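Local coordinates for beta-galacturonidase (Eisenbergiella tayi, PDB 6NCW), which acts as a family 2 glycoside hydrolase, a beta-galacturonidase that hydrolyses beta-linked galacturonic acid from its conjugates, and possibly has beta-glucuronidase activity, at residues Phe253-Arg257 / Pro402-Arg406; Val174-Ser179 / Ile200-Glu205; Val39-Glu44 / Ser134-Arg140. All blocks are in the same frame, centred on the assembly; numbering follows the deposited sequence.

Interaction 1: Phe253-Arg257 / Pro402-Arg406; sequences FREIR and PYRPR
The guanidinium groups of R254 and R404 meet almost perpendicularly, their planes 84° apart. R404 lies at the edge of the R254 group, close to its plane, while one face of R254 is covered by the CG2 methyl of I256, set toward the rim. R254 NH2 comes within 3.4 Å of R404 NH2, two donors with no bond between them. Acceptors around the pair probably make this closeness tolerable in a buried place: R254 NE donates to the carbonyl of P368, whereas R404 donates through NE to the carbonyl of I370 and through NH2 to that of Y365, and its NH1 forms a salt bridge with D401. The pair illustrates how buried arginines can be accommodated when carbonyl oxygens, and here one carboxylate, take their N-H groups. R254 gets there through a chain bent at CB-CG (chi2 98°); R404 arrives fully extended from CG to NE.

Beside the charged ends, I256 supplies the apolar part. Its CG1 rests 3.8 Å from CD of P405, and its CG2 lies 4.1 Å from CG of R404, each side chain crossed at about a right angle. Around this contact, I256 also packs on I263 of strand 262-265 and on Y371 of strand 370-374. The contact therefore sets the entry to strand 256-259, next to the immunoglobulin-like domain, against the loop leading from helix 384-400 into strand 406-410 of the TIM barrel.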
# COMPACT_ATOMS: atom_id res chain seq x y z
N PHE A 253 23.93 26.47 31.20
CA PHE A 253 25.36 26.57 31.49
C PHE A 253 26.03 25.29 31.00
O PHE A 253 26.02 24.26 31.69
CB PHE A 253 25.60 26.78 32.99
CG PHE A 253 25.31 28.20 33.47
CD1 PHE A 253 26.34 29.12 33.64
CD2 PHE A 253 24.00 28.61 33.76
CE1 PHE A 253 26.07 30.42 34.07
CE2 PHE A 253 23.73 29.91 34.18
CZ PHE A 253 24.77 30.82 34.34
N ARG A 254 26.60 25.33 29.80
CA ARG A 254 27.39 24.22 29.29
C ARG A 254 28.54 24.77 28.46
O ARG A 254 28.44 25.85 27.87
CB ARG A 254 26.55 23.25 28.44
CG ARG A 254 25.79 23.90 27.27
CD ARG A 254 26.54 23.72 26.00
NE ARG A 254 25.99 24.45 24.87
CZ ARG A 254 26.47 25.61 24.42
NH1 ARG A 254 27.50 26.19 25.03
NH2 ARG A 254 25.93 26.18 23.36
N GLU A 255 29.62 24.01 28.41
CA GLU A 255 30.77 24.35 27.59
C GLU A 255 30.85 23.40 26.40
O GLU A 255 30.71 22.18 26.57
CB GLU A 255 32.07 24.29 28.40
CG GLU A 255 33.30 24.69 27.61
CD GLU A 255 34.60 24.51 28.41
OE1 GLU A 255 35.17 25.54 28.83
OE2 GLU A 255 35.03 23.35 28.63
N ILE A 256 31.09 23.94 25.22
CA ILE A 256 31.35 23.13 24.04
C ILE A 256 32.68 23.60 23.46
O ILE A 256 32.85 24.78 23.16
CB ILE A 256 30.21 23.22 23.01
CG1 ILE A 256 30.54 22.34 21.81
CG2 ILE A 256 29.98 24.65 22.53
CD1 ILE A 256 30.39 20.89 22.12
N ARG A 257 33.63 22.68 23.36
CA ARG A 257 34.91 23.01 22.74
C ARG A 257 35.48 21.74 22.13
O ARG A 257 35.07 20.63 22.47
CB ARG A 257 35.89 23.64 23.75
CG ARG A 257 36.11 22.84 25.01
CD ARG A 257 37.11 23.50 25.99
NE ARG A 257 37.35 22.60 27.12
CZ ARG A 257 38.40 21.79 27.23
NH1 ARG A 257 39.33 21.77 26.28
NH2 ARG A 257 38.51 21.00 28.29
N PRO A 402 32.25 33.73 18.87
CA PRO A 402 33.64 33.25 18.88
C PRO A 402 33.86 31.95 19.64
O PRO A 402 35.00 31.46 19.65
CB PRO A 402 34.40 34.42 19.54
CG PRO A 402 33.38 35.09 20.40
CD PRO A 402 32.07 34.95 19.68
N TYR A 403 32.83 31.34 20.22
CA TYR A 403 33.02 30.23 21.14
C TYR A 403 32.60 28.87 20.59
O TYR A 403 33.34 27.89 20.74
CB TYR A 403 32.29 30.53 22.46
CG TYR A 403 32.72 31.86 23.03
CD1 TYR A 403 31.85 32.95 23.09
CD2 TYR A 403 34.03 32.06 23.47
CE1 TYR A 403 32.27 34.18 23.61
CE2 TYR A 403 34.45 33.28 23.98
CZ TYR A 403 33.58 34.34 24.05
OH TYR A 403 34.02 35.54 24.55
N ARG A 404 31.45 28.77 19.92
CA ARG A 404 31.01 27.47 19.40
C ARG A 404 31.89 27.01 18.24
O ARG A 404 32.34 27.81 17.42
CB ARG A 404 29.57 27.53 18.92
CG ARG A 404 28.50 27.53 20.00
CD ARG A 404 27.16 27.70 19.32
NE ARG A 404 26.00 27.56 20.18
CZ ARG A 404 25.32 28.59 20.70
NH1 ARG A 404 25.72 29.83 20.44
NH2 ARG A 404 24.25 28.36 21.44
N PRO A 405 32.11 25.70 18.12
CA PRO A 405 32.82 25.18 16.95
C PRO A 405 31.99 25.34 15.68
O PRO A 405 30.78 25.54 15.71
CB PRO A 405 33.02 23.70 17.29
CG PRO A 405 31.94 23.38 18.24
CD PRO A 405 31.73 24.64 19.06
N ARG A 406 32.68 25.26 14.54
CA ARG A 406 32.07 25.39 13.23
C ARG A 406 32.46 24.21 12.36
O ARG A 406 33.48 23.56 12.59
CB ARG A 406 32.50 26.68 12.52
CG ARG A 406 32.39 27.93 13.38
CD ARG A 406 33.31 29.04 12.83
NE ARG A 406 34.71 28.74 13.10
CZ ARG A 406 35.73 29.49 12.70
NH1 ARG A 406 35.52 30.60 12.01
NH2 ARG A 406 36.97 29.13 13.00

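Interaction 2: Val174-Ser179 / Ile200-Glu205; sequences VRNLSS and IVLEGE
V174 and N176, on the same side of their strand, both meet L202. CD1 of L202 is the common point, 3.7 Å from CG1 of V174 and 4.0 Å from CB of N176, and the V174 and L202 side chains cross at about a right angle. A looser touch, 4.3 Å between V174 CG2 and I200 CD1, extends this apolar layer.

Where the strands end, polar contacts take over. N176 swings CG away from its backbone N (chi1 174°), which carries its amide across to the turn at E203-E205. There ND2 gives a weak but straight bond to E203 O (3.3 Å, 169°). The other end of the amide stays at home: OD1 accepts from S178 N at 2.9 Å, an Asx turn in which the donor stands above the carbonyl plane. One amide thereby ties its own turn to the opposite one, and ND2 has a further acceptor in G180 O. Beside it E205 N donates a hydrogen bond to S178 O at 3.0 Å, and CA of E205 makes a C-H...O contact with N176 O at 3.1 Å. Farther out, the E205 carboxylate pairs with K103.

The short segments 174-176 and 200-202 run at 41° with axes 8.4 Å apart, and their strands belong to different sheets. Side chains packed between two such layers are the hallmark of a beta-sandwich, here the immunoglobulin-like domain of family 2 glycosidases.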
# COMPACT_ATOMS: atom_id res chain seq x y z
N VAL A 174 20.43 47.75 22.50
CA VAL A 174 19.31 48.66 22.71
C VAL A 174 19.19 49.56 21.49
O VAL A 174 20.19 50.07 20.98
CB VAL A 174 19.46 49.49 24.00
CG1 VAL A 174 18.11 50.08 24.41
CG2 VAL A 174 20.03 48.65 25.12
N ARG A 175 17.96 49.76 21.03
CA ARG A 175 17.68 50.63 19.90
C ARG A 175 16.83 51.79 20.38
O ARG A 175 15.76 51.59 20.99
CB ARG A 175 16.97 49.86 18.78
CG ARG A 175 16.65 50.69 17.54
CD ARG A 175 16.30 49.75 16.41
NE ARG A 175 15.62 50.38 15.29
CZ ARG A 175 15.18 49.71 14.23
NH1 ARG A 175 15.34 48.39 14.15
NH2 ARG A 175 14.57 50.35 13.24
N ASN A 176 17.30 53.00 20.13
CA ASN A 176 16.58 54.22 20.46
C ASN A 176 15.82 54.67 19.21
O ASN A 176 16.42 54.84 18.15
CB ASN A 176 17.55 55.31 20.93
CG ASN A 176 16.87 56.66 21.14
OD1 ASN A 176 15.68 56.74 21.47
ND2 ASN A 176 17.62 57.72 20.93
N LEU A 177 14.50 54.80 19.33
CA LEU A 177 13.69 55.29 18.22
C LEU A 177 13.43 56.79 18.30
O LEU A 177 12.83 57.35 17.38
CB LEU A 177 12.35 54.53 18.17
CG LEU A 177 12.43 53.00 18.08
CD1 LEU A 177 11.11 52.40 18.52
CD2 LEU A 177 12.78 52.53 16.67
N SER A 178 13.86 57.44 19.39
CA SER A 178 13.72 58.88 19.55
C SER A 178 14.83 59.62 18.83
O SER A 178 15.98 59.17 18.77
CB SER A 178 13.74 59.26 21.03
OG SER A 178 13.71 60.67 21.17
N SER A 179 14.49 60.79 18.27
CA SER A 179 15.49 61.60 17.58
C SER A 179 16.51 62.21 18.54
O SER A 179 17.59 62.61 18.09
CB SER A 179 14.81 62.71 16.77
OG SER A 179 13.96 63.51 17.57
N ILE A 200 23.19 52.88 30.31
CA ILE A 200 22.94 53.00 28.88
C ILE A 200 22.96 54.48 28.51
O ILE A 200 22.31 55.29 29.18
CB ILE A 200 21.59 52.38 28.47
CG1 ILE A 200 21.48 50.93 28.91
CG2 ILE A 200 21.39 52.48 26.97
CD1 ILE A 200 22.52 50.05 28.32
N VAL A 201 23.67 54.81 27.44
CA VAL A 201 23.58 56.12 26.81
C VAL A 201 23.52 55.91 25.30
O VAL A 201 24.44 55.34 24.71
CB VAL A 201 24.76 57.04 27.17
CG1 VAL A 201 24.72 58.27 26.29
CG2 VAL A 201 24.68 57.44 28.64
N LEU A 202 22.43 56.37 24.68
CA LEU A 202 22.22 56.24 23.25
C LEU A 202 21.99 57.62 22.65
O LEU A 202 21.17 58.39 23.15
CB LEU A 202 21.03 55.33 22.95
CG LEU A 202 21.19 53.85 23.29
CD1 LEU A 202 19.83 53.20 23.37
CD2 LEU A 202 22.03 53.19 22.22
N GLU A 203 22.72 57.92 21.57
CA GLU A 203 22.42 59.10 20.78
C GLU A 203 21.17 58.85 19.93
O GLU A 203 20.73 57.71 19.75
CB GLU A 203 23.62 59.48 19.91
CG GLU A 203 24.91 59.78 20.71
CD GLU A 203 24.77 61.00 21.64
OE1 GLU A 203 24.39 62.09 21.14
OE2 GLU A 203 25.05 60.88 22.86
N GLY A 204 20.59 59.93 19.43
CA GLY A 204 19.35 59.83 18.67
C GLY A 204 19.37 58.79 17.57
O GLY A 204 20.27 58.77 16.72
N GLU A 205 18.38 57.89 17.59
CA GLU A 205 18.22 56.86 16.57
C GLU A 205 19.42 55.92 16.50
O GLU A 205 19.74 55.38 15.44
CB GLU A 205 17.95 57.48 15.19
CG GLU A 205 17.12 58.76 15.27
CD GLU A 205 16.02 58.81 14.24
OE1 GLU A 205 14.84 58.64 14.63
OE2 GLU A 205 16.34 59.02 13.05

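Interaction 3: Val39-Glu44 / Ser134-Arg140; sequences VPGCWE and SYGGISR
P40 lies by S139 and C42 by G137, so residues 39-44 and 134-140 run antiparallel; G41 and W43 donate their backbone N-H groups across the gap. G41 N reaches I138 O at 2.9 Å, and W43 N reaches G136 O at 2.8 Å. P40 follows a cis peptide bond, and its CA adds a C-H...O contact to I138 O. G136 and G137 have no side chains, and both face the 39-44 segment with bare main chain.

At G136 the indole of W43 lies directly on that main chain: CA of G136 stands 3.4 Å over the six-membered ring, 8° off its normal, a CH-pi contact. W43 NE1 is bonded to the carbonyl of Y52. E44, its chain bent at CB-CG, turns its carboxylate back so that OE1 takes G136 N on its syn lone pair at 3.0 Å and 172°. OE1 also lies at the edge of the Y135 ring, whose plane is 84° from the carboxylate. C42 SG makes an oblique sulfur-aromatic contact with that ring, 4.7 Å from its centroid, while CG1 of V39 meets CG2 of I138 at 3.6 Å.

The S134 side chain lies about 10 Å from those of D131 and R337, which bind galacturonate. I138 also packs on W21 of strand 19-26 and Y58 of strand 55-63. Two loops, one leaving strand 35-39 and one entering strand 142-147, are thus joined beside the N-terminal sheets, and the R140-E279 salt bridge and the Y135 OH-D280 hydrogen bond carry the contact to the loop after strand 268-276 of the barrel domain.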
# COMPACT_ATOMS: atom_id res chain seq x y z
N VAL A 39 -2.53 30.77 9.55
CA VAL A 39 -1.20 31.30 9.76
C VAL A 39 -0.79 30.89 11.16
O VAL A 39 -1.51 31.17 12.12
CB VAL A 39 -1.14 32.83 9.59
CG1 VAL A 39 0.24 33.36 9.97
CG2 VAL A 39 -1.48 33.25 8.15
N PRO A 40 0.34 30.18 11.35
CA PRO A 40 1.27 29.68 10.33
C PRO A 40 0.64 28.65 9.39
O PRO A 40 -0.35 28.01 9.77
CB PRO A 40 2.39 29.01 11.15
CG PRO A 40 1.73 28.63 12.42
CD PRO A 40 0.73 29.73 12.70
N GLY A 41 1.20 28.51 8.20
CA GLY A 41 0.70 27.56 7.21
C GLY A 41 1.50 27.66 5.93
O GLY A 41 2.20 28.65 5.68
N CYS A 42 1.38 26.63 5.10
CA CYS A 42 1.95 26.63 3.76
C CYS A 42 0.82 26.44 2.77
O CYS A 42 -0.02 25.56 2.97
CB CYS A 42 3.00 25.53 3.58
SG CYS A 42 4.42 25.77 4.64
N TRP A 43 0.81 27.24 1.70
CA TRP A 43 -0.35 27.12 0.83
C TRP A 43 -0.34 25.85 -0.00
O TRP A 43 -1.37 25.51 -0.58
CB TRP A 43 -0.49 28.35 -0.07
CG TRP A 43 0.56 28.52 -1.11
CD1 TRP A 43 0.92 27.63 -2.10
CD2 TRP A 43 1.38 29.68 -1.28
NE1 TRP A 43 1.92 28.18 -2.87
CE2 TRP A 43 2.22 29.43 -2.39
CE3 TRP A 43 1.50 30.90 -0.59
CZ2 TRP A 43 3.17 30.36 -2.84
CZ3 TRP A 43 2.44 31.83 -1.04
CH2 TRP A 43 3.27 31.55 -2.15
N GLU A 44 0.78 25.12 -0.05
CA GLU A 44 0.77 23.82 -0.72
C GLU A 44 -0.12 22.82 0.01
O GLU A 44 -0.49 21.80 -0.57
CB GLU A 44 2.18 23.26 -0.85
CG GLU A 44 3.00 23.95 -1.94
CD GLU A 44 3.77 25.16 -1.43
OE1 GLU A 44 3.45 25.68 -0.32
OE2 GLU A 44 4.71 25.60 -2.13
N SER A 134 10.59 24.09 -1.51
CA SER A 134 10.50 25.50 -1.12
C SER A 134 9.03 25.87 -1.10
O SER A 134 8.43 26.12 -2.15
CB SER A 134 11.26 26.42 -2.08
OG SER A 134 12.65 26.27 -1.92
N TYR A 135 8.43 25.92 0.10
CA TYR A 135 7.00 26.15 0.23
C TYR A 135 6.69 27.63 0.05
O TYR A 135 7.57 28.47 -0.09
CB TYR A 135 6.49 25.63 1.58
CG TYR A 135 6.53 24.09 1.71
CD1 TYR A 135 7.62 23.44 2.29
CD2 TYR A 135 5.48 23.31 1.24
CE1 TYR A 135 7.65 22.02 2.39
CE2 TYR A 135 5.49 21.93 1.34
CZ TYR A 135 6.58 21.28 1.91
OH TYR A 135 6.55 19.90 1.98
N GLY A 136 5.41 27.96 0.00
CA GLY A 136 4.96 29.34 -0.01
C GLY A 136 4.06 29.59 1.18
O GLY A 136 3.22 28.75 1.52
N GLY A 137 4.24 30.74 1.83
CA GLY A 137 3.31 31.13 2.86
C GLY A 137 3.96 31.71 4.10
O GLY A 137 5.18 31.85 4.18
N ILE A 138 3.12 32.07 5.07
CA ILE A 138 3.60 32.56 6.36
C ILE A 138 3.74 31.31 7.22
O ILE A 138 2.81 30.91 7.93
CB ILE A 138 2.65 33.58 6.98
CG1 ILE A 138 2.29 34.68 5.95
CG2 ILE A 138 3.26 34.18 8.23
CD1 ILE A 138 1.46 35.83 6.54
N SER A 139 4.92 30.70 7.17
CA SER A 139 5.15 29.36 7.69
C SER A 139 5.54 29.32 9.17
O SER A 139 5.56 28.22 9.75
CB SER A 139 6.23 28.66 6.84
OG SER A 139 7.28 29.56 6.51
N ARG A 140 5.88 30.46 9.78
CA ARG A 140 6.08 30.57 11.23
C ARG A 140 5.34 31.82 11.71
O ARG A 140 4.74 32.54 10.93
CB ARG A 140 7.58 30.60 11.59
CG ARG A 140 8.35 29.36 11.14
CD ARG A 140 9.83 29.46 11.47
NE ARG A 140 10.58 28.40 10.80
CZ ARG A 140 11.90 28.41 10.62
NH1 ARG A 140 12.63 29.42 11.07
NH2 ARG A 140 12.49 27.40 9.97

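Overall arrangement
From the N terminus, interaction 3 comes first: residues 134-140 return to 39-44 after 89 intervening residues rich in strand, closing a large loop of the N-terminal domain. Interaction 2 follows with a far shorter loop, in which 200-205 meets 174-179. Interaction 1 opens last, and its 144-residue loop, with more helix than strand, brings 402-406 of the barrel back to 253-257. The three are in series, neither nested nor crossing, with centres 32 to 36 Å apart. Interaction 2 joins two sheets of one sandwich, and interaction 3 joins two loops of the N-terminal domain beside the barrel; interaction 1, across the chain's centre from interaction 3, joins the entry to strand 256-259 to the loop before strand 406-410.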